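CBS domain protein (Porphyromonas gingivalis, PDB 2NQW) is of unknown function, though the whole membrane protein may bind flavin adenine dinucleotide; this fragment is its transporter-associated (CorC_HlyC) domain. Local coordinates at residues A[71-76]-A[88-93]; A[51-56]-A[65-70]; A[23-28]-A[47-52]; A[61-66]-A[77-82]. All blocks are in the same frame, centred on the assembly; numbering follows the deposited sequence.

Interaction 1. Residues A[71-76]-A[88-93]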
loop_
_atom_site.group_PDB
_atom_site.type_symbol
_atom_site.label_atom_id
_atom_site.label_comp_id
_atom_site.label_asym_id
_atom_site.label_seq_id
_atom_site.Cartn_x
_atom_site.Cartn_y
_atom_site.Cartn_z
ATOM N N PRO A 71 6.289 -6.743 7.655
ATOM C CA PRO A 71 6.508 -7.806 6.671
ATOM C C PRO A 71 5.953 -7.489 5.286
ATOM O O PRO A 71 5.876 -8.396 4.461
ATOM C CB PRO A 71 5.731 -8.975 7.281
ATOM C CG PRO A 71 4.532 -8.285 7.900
ATOM C CD PRO A 71 5.135 -7.031 8.538
ATOM N N PHE A 72 5.573 -6.236 5.035
ATOM C CA PHE A 72 4.904 -5.883 3.777
ATOM C C PHE A 72 5.880 -5.415 2.723
ATOM O O PHE A 72 6.862 -4.728 3.016
ATOM C CB PHE A 72 3.885 -4.755 4.059
ATOM C CG PHE A 72 2.879 -5.124 5.119
ATOM C CD1 PHE A 72 3.001 -4.614 6.398
ATOM C CD2 PHE A 72 1.878 -6.045 4.862
ATOM C CE1 PHE A 72 2.107 -4.984 7.389
ATOM C CE2 PHE A 72 0.974 -6.436 5.871
ATOM C CZ PHE A 72 1.090 -5.913 7.131
ATOM N N ARG A 73 5.554 -5.735 1.484
ATOM C CA ARG A 73 6.242 -5.167 0.337
ATOM C C ARG A 73 5.174 -4.600 -0.591
ATOM O O ARG A 73 4.144 -5.258 -0.851
ATOM C CB ARG A 73 7.053 -6.243 -0.396
ATOM C CG ARG A 73 7.870 -5.688 -1.558
ATOM C CD ARG A 73 8.641 -6.853 -2.283
ATOM N NE ARG A 73 9.425 -6.342 -3.412
ATOM C CZ ARG A 73 10.615 -5.768 -3.283
ATOM N NH1 ARG A 73 11.158 -5.662 -2.073
ATOM N NH2 ARG A 73 11.256 -5.301 -4.363
ATOM N N PHE A 74 5.426 -3.388 -1.075
ATOM C CA PHE A 74 4.467 -2.655 -1.902
ATOM C C PHE A 74 5.077 -2.362 -3.255
ATOM O O PHE A 74 6.294 -2.131 -3.354
ATOM C CB PHE A 74 4.206 -1.285 -1.252
ATOM C CG PHE A 74 3.742 -1.365 0.187
ATOM C CD1 PHE A 74 2.488 -1.873 0.493
ATOM C CD2 PHE A 74 4.552 -0.952 1.241
ATOM C CE1 PHE A 74 2.058 -1.970 1.807
ATOM C CE2 PHE A 74 4.108 -1.039 2.585
ATOM C CZ PHE A 74 2.837 -1.531 2.843
ATOM N N GLN A 75 4.259 -2.363 -4.302
ATOM C CA GLN A 75 4.753 -1.972 -5.611
ATOM C C GLN A 75 3.693 -1.077 -6.274
ATOM O O GLN A 75 2.490 -1.382 -6.249
ATOM C CB GLN A 75 4.985 -3.209 -6.485
ATOM C CG GLN A 75 5.479 -2.895 -7.913
ATOM C CD GLN A 75 5.750 -4.185 -8.669
ATOM O OE1 GLN A 75 6.137 -5.191 -8.065
ATOM N NE2 GLN A 75 5.619 -4.149 -9.971
ATOM N N VAL A 76 4.150 0.038 -6.865
ATOM C CA VAL A 76 3.210 0.898 -7.618
ATOM C C VAL A 76 2.961 0.194 -8.942
ATOM O O VAL A 76 3.874 0.088 -9.761
ATOM C CB VAL A 76 3.793 2.303 -7.862
ATOM C CG1 VAL A 76 2.884 3.117 -8.777
ATOM C CG2 VAL A 76 3.953 3.001 -6.539
ATOM N N LYS A 88 0.213 -2.840 -5.417
ATOM C CA LYS A 88 0.245 -4.256 -5.060
ATOM C C LYS A 88 0.820 -4.422 -3.666
ATOM O O LYS A 88 1.874 -3.842 -3.355
ATOM C CB LYS A 88 1.131 -5.003 -6.052
ATOM C CG LYS A 88 1.380 -6.439 -5.653
ATOM C CD LYS A 88 2.121 -7.189 -6.786
ATOM C CE LYS A 88 2.541 -8.569 -6.274
ATOM N NZ LYS A 88 3.226 -9.346 -7.372
ATOM N N ILE A 89 0.135 -5.238 -2.844
ATOM C CA ILE A 89 0.698 -5.700 -1.561
ATOM C C ILE A 89 1.048 -7.175 -1.791
ATOM O O ILE A 89 0.176 -7.976 -2.175
ATOM C CB ILE A 89 -0.309 -5.508 -0.401
ATOM C CG1 ILE A 89 -0.676 -4.033 -0.258
ATOM C CG2 ILE A 89 0.278 -6.113 0.881
ATOM C CD1 ILE A 89 -1.702 -3.734 0.843
ATOM N N PHE A 90 2.325 -7.510 -1.617
ATOM C CA PHE A 90 2.765 -8.883 -1.838
ATOM C C PHE A 90 2.202 -9.804 -0.758
ATOM O O PHE A 90 1.747 -9.346 0.300
ATOM C CB PHE A 90 4.301 -8.918 -1.841
ATOM C CG PHE A 90 4.926 -8.518 -3.152
ATOM C CD1 PHE A 90 5.483 -9.474 -3.988
ATOM C CD2 PHE A 90 4.927 -7.183 -3.543
ATOM C CE1 PHE A 90 6.057 -9.106 -5.217
ATOM C CE2 PHE A 90 5.501 -6.786 -4.748
ATOM C CZ PHE A 90 6.063 -7.760 -5.591
ATOM N N PRO A 91 2.244 -11.124 -1.009
ATOM C CA PRO A 91 1.791 -12.022 0.065
ATOM C C PRO A 91 2.657 -11.805 1.302
ATOM O O PRO A 91 3.877 -11.584 1.162
ATOM C CB PRO A 91 2.042 -13.424 -0.513
ATOM C CG PRO A 91 2.200 -13.207 -2.036
ATOM C CD PRO A 91 2.774 -11.839 -2.183
ATOM N N PHE A 92 2.076 -11.915 2.496
ATOM C CA PHE A 92 2.853 -11.693 3.723
ATOM C C PHE A 92 2.529 -12.773 4.744
ATOM O O PHE A 92 1.419 -13.349 4.766
ATOM C CB PHE A 92 2.609 -10.277 4.298
ATOM C CG PHE A 92 1.176 -9.960 4.510
ATOM C CD1 PHE A 92 0.578 -10.225 5.754
ATOM C CD2 PHE A 92 0.403 -9.393 3.491
ATOM C CE1 PHE A 92 -0.766 -9.965 5.954
ATOM C CE2 PHE A 92 -0.947 -9.140 3.699
ATOM C CZ PHE A 92 -1.520 -9.413 4.925
ATOM N N GLU A 93 3.497 -13.118 5.573
ATOM C CA GLU A 93 3.218 -14.033 6.678
ATOM C C GLU A 93 3.038 -13.199 7.959
ATOM O O GLU A 93 3.086 -11.961 7.940
ATOM C CB GLU A 93 4.341 -15.086 6.835
ATOM C CG GLU A 93 4.350 -16.244 5.798
ATOM C CD GLU A 93 5.458 -17.300 6.095
ATOM O OE1 GLU A 93 5.120 -18.371 6.633
ATOM O OE2 GLU A 93 6.647 -17.045 5.787
ATOM O OXT GLU A 93 2.814 -13.735 9.046
HETATM O O HOH W 1 5.552 -9.419 1.878
HETATM O O HOH W 2 3.568 -7.792 1.516
HETATM O O HOH W 3 5.058 -7.712 -8.884
#
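F72 drives the edge of its ring into the face of F92, a T-shaped pair with centroids 4.9 Å apart and planes at 62°. CE2 of F72 sits over the middle of the F92 ring, which reaches this place because its CG lies between the backbone N and the carbonyl carbon (chi1 54°). R73 and F90 run side by side in the same direction. R73 lays its CD over one face of the F90 ring, 4.0 Å from the centroid, a CH-pi contact; the guanidinium beyond it is too distant for more than a weak cation-pi attraction. K88 CE covers the opposite face of that ring, and Q75 OE1 comes to its edge, 3.6 Å from F90 CZ. A water joins this OE1 to K88 NZ. F74 and I89 point together to the other face of the sheet, with I89 CG1 at the rim of the F74 ring. Between the backbones, Q75 and K88 form an antiparallel hydrogen-bonded pair, K88 N to Q75 O measuring 2.8 Å, and F90 N gives a nearly straight bond (173°) to R73 O. From the F90 carbonyl on, the chains part, and two waters bridge them, one from R73 N to F90 O, the other between P71 O and P91 O. This is the open end of an antiparallel beta hairpin, strands 72-79 and 84-89, within the domain's sheet.

Interaction 2. Residues A[51-56]-A[65-70]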
loop_
_atom_site.group_PDB
_atom_site.type_symbol
_atom_site.label_atom_id
_atom_site.label_comp_id
_atom_site.label_asym_id
_atom_site.label_seq_id
_atom_site.Cartn_x
_atom_site.Cartn_y
_atom_site.Cartn_z
ATOM N N GLY A 51 -0.010 7.281 0.578
ATOM C CA GLY A 51 0.733 8.124 1.523
ATOM C C GLY A 51 1.825 7.345 2.229
ATOM O O GLY A 51 2.934 7.872 2.430
ATOM N N LEU A 52 1.541 6.100 2.635
ATOM C CA LEU A 52 2.572 5.292 3.283
ATOM C C LEU A 52 3.734 5.067 2.303
ATOM O O LEU A 52 4.903 5.146 2.688
ATOM C CB LEU A 52 1.988 3.953 3.726
ATOM C CG LEU A 52 2.984 2.998 4.393
ATOM C CD1 LEU A 52 3.598 3.603 5.665
ATOM C CD2 LEU A 52 2.253 1.698 4.715
ATOM N N PHE A 53 3.425 4.793 1.031
ATOM C CA PHE A 53 4.479 4.610 0.039
ATOM C C PHE A 53 5.351 5.851 -0.038
ATOM O O PHE A 53 6.600 5.747 -0.010
ATOM C CB PHE A 53 3.820 4.289 -1.321
ATOM C CG PHE A 53 4.795 3.664 -2.295
ATOM C CD1 PHE A 53 4.833 2.276 -2.429
ATOM C CD2 PHE A 53 5.666 4.442 -3.075
ATOM C CE1 PHE A 53 5.739 1.657 -3.287
ATOM C CE2 PHE A 53 6.581 3.836 -3.914
ATOM C CZ PHE A 53 6.614 2.452 -4.014
ATOM N N LEU A 54 4.713 7.034 -0.113
ATOM C CA LEU A 54 5.485 8.283 -0.186
ATOM C C LEU A 54 6.300 8.519 1.082
ATOM O O LEU A 54 7.397 9.085 1.039
ATOM C CB LEU A 54 4.548 9.484 -0.393
ATOM C CG LEU A 54 3.749 9.481 -1.690
ATOM C CD1 LEU A 54 2.835 10.686 -1.755
ATOM C CD2 LEU A 54 4.686 9.454 -2.917
ATOM N N GLU A 55 5.750 8.135 2.231
ATOM C CA GLU A 55 6.450 8.344 3.511
ATOM C C GLU A 55 7.692 7.463 3.590
ATOM O O GLU A 55 8.717 7.872 4.175
ATOM C CB GLU A 55 5.506 7.986 4.665
ATOM C CG GLU A 55 5.983 8.444 6.031
ATOM C CD GLU A 55 5.867 9.922 6.285
ATOM O OE1 GLU A 55 5.207 10.649 5.544
ATOM O OE2 GLU A 55 6.398 10.369 7.328
ATOM N N ILE A 56 7.609 6.252 3.021
ATOM C CA ILE A 56 8.784 5.380 2.992
ATOM C C ILE A 56 9.846 5.879 2.003
ATOM O O ILE A 56 11.049 5.908 2.315
ATOM C CB ILE A 56 8.393 3.917 2.657
ATOM C CG1 ILE A 56 7.482 3.325 3.752
ATOM C CG2 ILE A 56 9.605 3.034 2.441
ATOM C CD1 ILE A 56 6.737 2.064 3.281
ATOM N N ASP A 65 7.969 1.280 -8.959
ATOM C CA ASP A 65 8.669 1.513 -7.707
ATOM C C ASP A 65 8.178 0.512 -6.655
ATOM O O ASP A 65 6.990 0.132 -6.631
ATOM C CB ASP A 65 8.373 2.919 -7.179
ATOM C CG ASP A 65 9.095 4.021 -7.951
ATOM O OD1 ASP A 65 9.821 3.725 -8.915
ATOM O OD2 ASP A 65 8.872 5.201 -7.560
ATOM N N THR A 66 9.079 0.162 -5.752
ATOM C CA THR A 66 8.727 -0.707 -4.635
ATOM C C THR A 66 9.136 -0.068 -3.301
ATOM O O THR A 66 9.981 0.845 -3.244
ATOM C CB THR A 66 9.399 -2.085 -4.756
ATOM O OG1 THR A 66 10.824 -1.964 -4.687
ATOM C CG2 THR A 66 8.986 -2.797 -6.058
ATOM N N ALA A 67 8.532 -0.549 -2.214
ATOM C CA ALA A 67 8.853 -0.051 -0.886
ATOM C C ALA A 67 8.623 -1.199 0.072
ATOM O O ALA A 67 7.748 -2.042 -0.177
ATOM C CB ALA A 67 7.969 1.124 -0.509
ATOM N N VAL A 68 9.361 -1.217 1.176
ATOM C CA VAL A 68 9.222 -2.284 2.175
ATOM C C VAL A 68 8.899 -1.668 3.525
ATOM O O VAL A 68 9.517 -0.672 3.924
ATOM C CB VAL A 68 10.515 -3.139 2.254
ATOM C CG1 VAL A 68 10.434 -4.166 3.410
ATOM C CG2 VAL A 68 10.725 -3.873 0.934
ATOM N N TYR A 69 7.939 -2.265 4.239
ATOM C CA TYR A 69 7.726 -1.958 5.647
ATOM C C TYR A 69 7.391 -3.322 6.257
ATOM O O TYR A 69 6.234 -3.768 6.194
ATOM C CB TYR A 69 6.565 -0.944 5.846
ATOM C CG TYR A 69 6.567 -0.398 7.263
ATOM C CD1 TYR A 69 7.347 0.710 7.583
ATOM C CD2 TYR A 69 5.858 -1.028 8.277
ATOM C CE1 TYR A 69 7.419 1.191 8.885
ATOM C CE2 TYR A 69 5.904 -0.569 9.563
ATOM C CZ TYR A 69 6.682 0.542 9.871
ATOM O OH TYR A 69 6.739 0.974 11.184
ATOM N N GLU A 70 8.427 -3.997 6.777
ATOM C CA GLU A 70 8.294 -5.427 7.058
ATOM C C GLU A 70 7.065 -5.681 7.941
ATOM O O GLU A 70 6.848 -4.965 8.917
ATOM C CB GLU A 70 9.549 -5.977 7.733
ATOM C CG GLU A 70 10.751 -6.135 6.807
ATOM C CD GLU A 70 10.647 -7.308 5.859
ATOM O OE1 GLU A 70 9.641 -8.026 5.884
ATOM O OE2 GLU A 70 11.620 -7.569 5.115
#
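F53 reaches from helix 49-57 down to strand 66-69, and its ring carries much of the contact. Its CB leaves the helix beside the strand rather than straight at it; with CG anti to the backbone N (chi1 -162°), the ring swings across to the start of the strand. CD1 and CE1 pass under the methyl of A67, with F53 CE1 3.6 Å from A67 CB. That methyl stands over one face of the ring, displaced toward the rim, in a CH-pi contact 4.0 Å from the centroid. At the far end CZ meets the backbone of D65, 3.5 Å from D65 O, and CZ and CE2 both lie against D65 CB. The D65 carboxylate plane is nearly parallel to the ring, 10° apart, but its OD2 is engaged elsewhere, accepting from H62 N.

One helical turn on, I56 takes the next part of the strand. Its CG2 rests on the A67 methyl, 3.9 Å from A67 CB, so this small side chain is held between F53 and I56. The CD1 branch of I56 goes on to Y69 CB at 4.0 Å. L42 of helix 40-43 touches both I56 and Y69. The short helix and strand segments run almost at right angles (89°), their axes 8.5 Å apart at closest approach. Between residues 51-56 and 65-70 the contact is made of methyls, an aromatic ring and backbone atoms of the strand, which implies cohesion by shape and hydrophobic burial; K57 of the same helix adds a polar tie, its NZ bonded to T66 O.

Interaction 3. Residues A[23-28]-A[47-52]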
loop_
_atom_site.group_PDB
_atom_site.type_symbol
_atom_site.label_atom_id
_atom_site.label_comp_id
_atom_site.label_asym_id
_atom_site.label_seq_id
_atom_site.Cartn_x
_atom_site.Cartn_y
_atom_site.Cartn_z
ATOM N N THR A 23 -6.806 4.184 -0.884
ATOM C CA THR A 23 -7.447 3.464 0.241
ATOM C C THR A 23 -6.826 3.903 1.567
ATOM O O THR A 23 -5.583 3.943 1.696
ATOM C CB THR A 23 -7.252 1.955 0.083
ATOM O OG1 THR A 23 -7.686 1.542 -1.227
ATOM C CG2 THR A 23 -8.070 1.191 1.154
ATOM N N SER A 24 -7.650 4.220 2.571
ATOM C CA SER A 24 -7.057 4.597 3.843
ATOM C C SER A 24 -6.294 3.403 4.451
ATOM O O SER A 24 -6.652 2.237 4.246
ATOM C CB SER A 24 -8.138 5.072 4.799
ATOM O OG SER A 24 -8.987 3.996 5.169
ATOM N N LEU A 25 -5.272 3.688 5.243
ATOM C CA LEU A 25 -4.607 2.611 5.972
ATOM C C LEU A 25 -5.572 1.889 6.897
ATOM O O LEU A 25 -5.474 0.675 7.057
ATOM C CB LEU A 25 -3.388 3.125 6.760
ATOM C CG LEU A 25 -2.245 3.675 5.870
ATOM C CD1 LEU A 25 -1.070 4.005 6.784
ATOM C CD2 LEU A 25 -1.838 2.622 4.867
ATOM N N SER A 26 -6.510 2.631 7.500
ATOM C CA SER A 26 -7.602 2.013 8.288
ATOM C C SER A 26 -8.291 0.927 7.488
ATOM O O SER A 26 -8.492 -0.193 7.973
ATOM C CB SER A 26 -8.639 3.078 8.686
ATOM O OG SER A 26 -8.181 3.741 9.856
ATOM N N ASP A 27 -8.692 1.271 6.268
ATOM C CA ASP A 27 -9.430 0.333 5.437
ATOM C C ASP A 27 -8.548 -0.816 4.970
ATOM O O ASP A 27 -9.031 -1.937 4.846
ATOM C CB ASP A 27 -10.104 1.021 4.263
ATOM C CG ASP A 27 -11.336 1.820 4.695
ATOM O OD1 ASP A 27 -11.750 1.736 5.889
ATOM O OD2 ASP A 27 -11.863 2.547 3.838
ATOM N N VAL A 28 -7.263 -0.568 4.702
ATOM C CA VAL A 28 -6.374 -1.689 4.389
ATOM C C VAL A 28 -6.323 -2.666 5.579
ATOM O O VAL A 28 -6.416 -3.895 5.390
ATOM C CB VAL A 28 -4.937 -1.218 4.022
ATOM C CG1 VAL A 28 -4.016 -2.405 3.782
ATOM C CG2 VAL A 28 -4.958 -0.320 2.747
ATOM N N ASP A 47 -2.397 8.986 5.969
ATOM C CA ASP A 47 -3.779 8.517 5.939
ATOM C C ASP A 47 -4.075 7.389 4.960
ATOM O O ASP A 47 -5.062 6.672 5.135
ATOM C CB ASP A 47 -4.754 9.672 5.611
ATOM C CG ASP A 47 -6.194 9.242 5.722
ATOM O OD1 ASP A 47 -6.529 8.671 6.780
ATOM O OD2 ASP A 47 -6.968 9.437 4.758
ATOM N N THR A 48 -3.273 7.269 3.909
ATOM C CA THR A 48 -3.603 6.336 2.831
ATOM C C THR A 48 -2.442 5.425 2.466
ATOM O O THR A 48 -1.305 5.679 2.863
ATOM C CB THR A 48 -4.044 7.073 1.546
ATOM O OG1 THR A 48 -2.896 7.762 1.045
ATOM C CG2 THR A 48 -5.214 8.069 1.818
ATOM N N LEU A 49 -2.746 4.391 1.692
ATOM C CA LEU A 49 -1.724 3.478 1.227
ATOM C C LEU A 49 -0.679 4.171 0.345
ATOM O O LEU A 49 0.530 3.963 0.506
ATOM C CB LEU A 49 -2.419 2.298 0.515
ATOM C CG LEU A 49 -1.497 1.147 0.121
ATOM C CD1 LEU A 49 -0.808 0.482 1.293
ATOM C CD2 LEU A 49 -2.330 0.141 -0.662
ATOM N N SER A 50 -1.131 5.022 -0.575
ATOM C CA SER A 50 -0.163 5.767 -1.366
ATOM C C SER A 50 0.624 6.720 -0.456
ATOM O O SER A 50 1.830 6.891 -0.669
ATOM C CB SER A 50 -0.858 6.494 -2.516
ATOM O OG SER A 50 -1.772 7.432 -1.999
ATOM N N GLY A 51 -0.010 7.281 0.578
ATOM C CA GLY A 51 0.733 8.124 1.523
ATOM C C GLY A 51 1.825 7.345 2.229
ATOM O O GLY A 51 2.934 7.872 2.430
ATOM N N LEU A 52 1.541 6.100 2.635
ATOM C CA LEU A 52 2.572 5.292 3.283
ATOM C C LEU A 52 3.734 5.067 2.303
ATOM O O LEU A 52 4.903 5.146 2.688
ATOM C CB LEU A 52 1.988 3.953 3.726
ATOM C CG LEU A 52 2.984 2.998 4.393
ATOM C CD1 LEU A 52 3.598 3.603 5.665
ATOM C CD2 LEU A 52 2.253 1.698 4.715
HETATM O O HOH W 4 -6.121 5.573 7.777
#
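Two helix N-termini meet here side by side, each opened by a hydroxyl N-cap: S24 begins helix 25-32 and T48 begins helix 49-57. S24 OG accepts from D27 N and T48 OG1 from G51 N, both at 3.0 Å. In each cap the hydroxyl oxygen stands between its own backbone N and carbonyl carbon (chi1 68° in both), the position from which it can turn back to the third residue of its helix. The two cap residues are also joined as a single backbone bridge, their CA atoms 4.0 Å apart. L49 N donates to T23 O at 2.9 Å, almost in line with the carbonyl, whereas L25 N reaches D47 O at 3.0 Å from above the carbonyl plane. Each of these first-turn amides is thus bonded to the carbonyl of the residue just before the other helix's N-cap. A water that donates to D47 O and accepts from S26 N extends the link.

Beneath the bridge, L25 turns its CD2 over the start of the second helix, 3.7 Å from T48 O, and on to L52 CD2 at 4.2 Å. V28 CG2 packs on L49 CB from the next turn. L25 also touches V46 in the loop before T48. L49 rests on the sheet at F19, F74 and I87, V28 at F19 and I89, and L52 at F74, while F39 from the intervening loop touches V28 and L52.

Interaction 4. Residues A[61-66]-A[77-82]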
loop_
_atom_site.group_PDB
_atom_site.type_symbol
_atom_site.label_atom_id
_atom_site.label_comp_id
_atom_site.label_asym_id
_atom_site.label_seq_id
_atom_site.Cartn_x
_atom_site.Cartn_y
_atom_site.Cartn_z
ATOM N N PRO A 61 6.774 9.379 -7.052
ATOM C CA PRO A 61 6.685 7.970 -7.455
ATOM C C PRO A 61 6.650 7.738 -8.963
ATOM O O PRO A 61 6.250 8.634 -9.758
ATOM C CB PRO A 61 5.356 7.508 -6.853
ATOM C CG PRO A 61 4.523 8.783 -6.904
ATOM C CD PRO A 61 5.491 9.907 -6.541
ATOM N N HIS A 62 7.048 6.520 -9.348
ATOM C CA HIS A 62 6.885 6.030 -10.706
ATOM C C HIS A 62 6.259 4.646 -10.654
ATOM O O HIS A 62 6.442 3.884 -9.688
ATOM C CB HIS A 62 8.252 5.871 -11.405
ATOM C CG HIS A 62 8.890 7.167 -11.816
ATOM N ND1 HIS A 62 9.676 7.914 -10.958
ATOM C CD2 HIS A 62 8.882 7.837 -13.001
ATOM C CE1 HIS A 62 10.114 9.003 -11.596
ATOM N NE2 HIS A 62 9.643 8.977 -12.838
ATOM N N VAL A 63 5.601 4.279 -11.753
ATOM C CA VAL A 63 5.196 2.878 -11.923
ATOM C C VAL A 63 6.439 1.984 -11.837
ATOM O O VAL A 63 7.523 2.279 -12.384
ATOM C CB VAL A 63 4.491 2.697 -13.291
ATOM C CG1 VAL A 63 4.193 1.196 -13.546
ATOM C CG2 VAL A 63 3.191 3.501 -13.307
ATOM N N GLY A 64 6.286 0.864 -11.106
ATOM C CA GLY A 64 7.395 -0.063 -10.903
ATOM C C GLY A 64 8.159 0.144 -9.614
ATOM O O GLY A 64 8.933 -0.708 -9.201
ATOM N N ASP A 65 7.969 1.280 -8.959
ATOM C CA ASP A 65 8.669 1.513 -7.707
ATOM C C ASP A 65 8.178 0.512 -6.655
ATOM O O ASP A 65 6.990 0.132 -6.631
ATOM C CB ASP A 65 8.373 2.919 -7.179
ATOM C CG ASP A 65 9.095 4.021 -7.951
ATOM O OD1 ASP A 65 9.821 3.725 -8.915
ATOM O OD2 ASP A 65 8.872 5.201 -7.560
ATOM N N THR A 66 9.079 0.162 -5.752
ATOM C CA THR A 66 8.727 -0.707 -4.635
ATOM C C THR A 66 9.136 -0.068 -3.301
ATOM O O THR A 66 9.981 0.845 -3.244
ATOM C CB THR A 66 9.399 -2.085 -4.756
ATOM O OG1 THR A 66 10.824 -1.964 -4.687
ATOM C CG2 THR A 66 8.986 -2.797 -6.058
ATOM N N THR A 77 1.719 -0.258 -9.161
ATOM C CA THR A 77 1.427 -0.971 -10.406
ATOM C C THR A 77 0.746 -0.073 -11.442
ATOM O O THR A 77 0.831 -0.364 -12.630
ATOM C CB THR A 77 0.540 -2.189 -10.132
ATOM O OG1 THR A 77 -0.604 -1.754 -9.383
ATOM C CG2 THR A 77 1.353 -3.254 -9.361
ATOM N N GLN A 78 0.068 0.987 -10.995
ATOM C CA GLN A 78 -0.567 1.925 -11.946
ATOM C C GLN A 78 -0.512 3.333 -11.398
ATOM O O GLN A 78 -0.666 3.544 -10.182
ATOM C CB GLN A 78 -2.035 1.573 -12.188
ATOM C CG GLN A 78 -2.244 0.197 -12.811
ATOM C CD GLN A 78 -3.688 0.019 -13.221
ATOM O OE1 GLN A 78 -4.220 0.807 -14.030
ATOM N NE2 GLN A 78 -4.328 -0.994 -12.679
HETATM N N MSE A 79 -0.326 4.293 -12.318
HETATM C CA MSE A 79 -0.450 5.710 -12.014
HETATM C C MSE A 79 -1.276 6.345 -13.101
HETATM O O MSE A 79 -1.296 5.837 -14.225
HETATM C CB MSE A 79 0.917 6.418 -12.009
HETATM C CG MSE A 79 1.775 6.014 -10.814
HETATM SE SE MSE A 79 3.408 7.016 -10.630
HETATM C CE MSE A 79 2.631 8.748 -10.248
ATOM N N ASP A 80 -1.934 7.453 -12.777
ATOM C CA ASP A 80 -2.455 8.341 -13.830
ATOM C C ASP A 80 -1.339 9.361 -14.117
ATOM O O ASP A 80 -0.155 9.033 -13.889
ATOM C CB ASP A 80 -3.848 8.902 -13.481
ATOM C CG ASP A 80 -3.890 9.695 -12.194
ATOM O OD1 ASP A 80 -2.840 10.225 -11.749
ATOM O OD2 ASP A 80 -5.019 9.797 -11.637
ATOM N N LYS A 81 -1.628 10.557 -14.606
ATOM C CA LYS A 81 -0.505 11.418 -14.970
ATOM C C LYS A 81 0.278 11.882 -13.744
ATOM O O LYS A 81 1.477 12.173 -13.867
ATOM C CB LYS A 81 -1.002 12.634 -15.738
ATOM C CG LYS A 81 -1.334 12.267 -17.206
ATOM C CD LYS A 81 -1.926 13.478 -17.901
ATOM C CE LYS A 81 -2.426 13.140 -19.304
ATOM N NZ LYS A 81 -1.298 12.770 -20.198
ATOM N N ARG A 82 -0.344 11.937 -12.579
ATOM C CA ARG A 82 0.320 12.477 -11.386
ATOM C C ARG A 82 0.203 11.670 -10.117
ATOM O O ARG A 82 0.921 11.972 -9.167
ATOM C CB ARG A 82 -0.181 13.902 -11.053
ATOM C CG ARG A 82 0.024 14.920 -12.159
ATOM C CD ARG A 82 1.499 15.235 -12.339
ATOM N NE ARG A 82 1.695 16.140 -13.473
ATOM C CZ ARG A 82 2.864 16.313 -14.076
ATOM N NH1 ARG A 82 3.959 15.694 -13.595
ATOM N NH2 ARG A 82 2.965 17.137 -15.117
#
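M79, a selenomethionine, fits its selenium against the backbone of the 61-66 loop: SE lies 3.4 Å from P61 O and 3.6 Å from H62 CA. The bend at the last torsion (chi3 66°) turns the CE methyl aside, to meet P61 CG at 3.8 Å. The two side chains cross at about a right angle. V63 completes the close part from the other direction. It slides past M79 antiparallel to it, its CG2 3.8 Å from M79 CG and slightly nearer to M79 N, while its CG1 branch reaches T77 O at 3.8 Å. P61 also touches I84 and L54, which places this patch between the hairpin and helix 49-57.

Away from M79 the contact thins out. H62 leaves the backbone pointing away from the strand, and Q78 turns from the loop, its NE2 bonded to E86 OE1 across the sheet. T77 OG1 has that same carboxylate oxygen as its partner; T77 and Q78 both face E86 in a classic beta bulge. The exposed residues D80 to R82 leave the loop altogether, D80 OD1 accepting from R82 N in an Asx turn.

The loop holds its own shape: H62 to D65 is a type II turn with G64 at a positive phi of 96°, and H62 N donates to D65 OD2 at 2.9 Å from well above the carboxylate plane. Across the contact apolar side chains and a polarisable selenium are set against backbone atoms, carbonyl oxygens included. Dispersion and shape would supply most of its cohesion, while backbone bonds from G64 and D65 to V76 tie the loop to the strand next door.

How the interactions relate
Interaction 3 is the most buried of the four, interactions 1 and 2 are partly buried, and interaction 4 lies at the surface. Strand 72-79 serves both interaction 1 and interaction 4, while helix 49-57 gives its first turn to interaction 3 and its later residues to interaction 2. Backbone bonds cross in interactions 1 and 3, where strand meets strand or the two helix starts lie side by side; interactions 2 and 4 rely on apolar packing. F74 ties the sheet to the helices, touching L49 and L52 of interaction 3, and its backbone N probably bonds A67 O of interaction 2. V76 similarly reaches D65 and G64, joining interaction 1 to the loop of interaction 4.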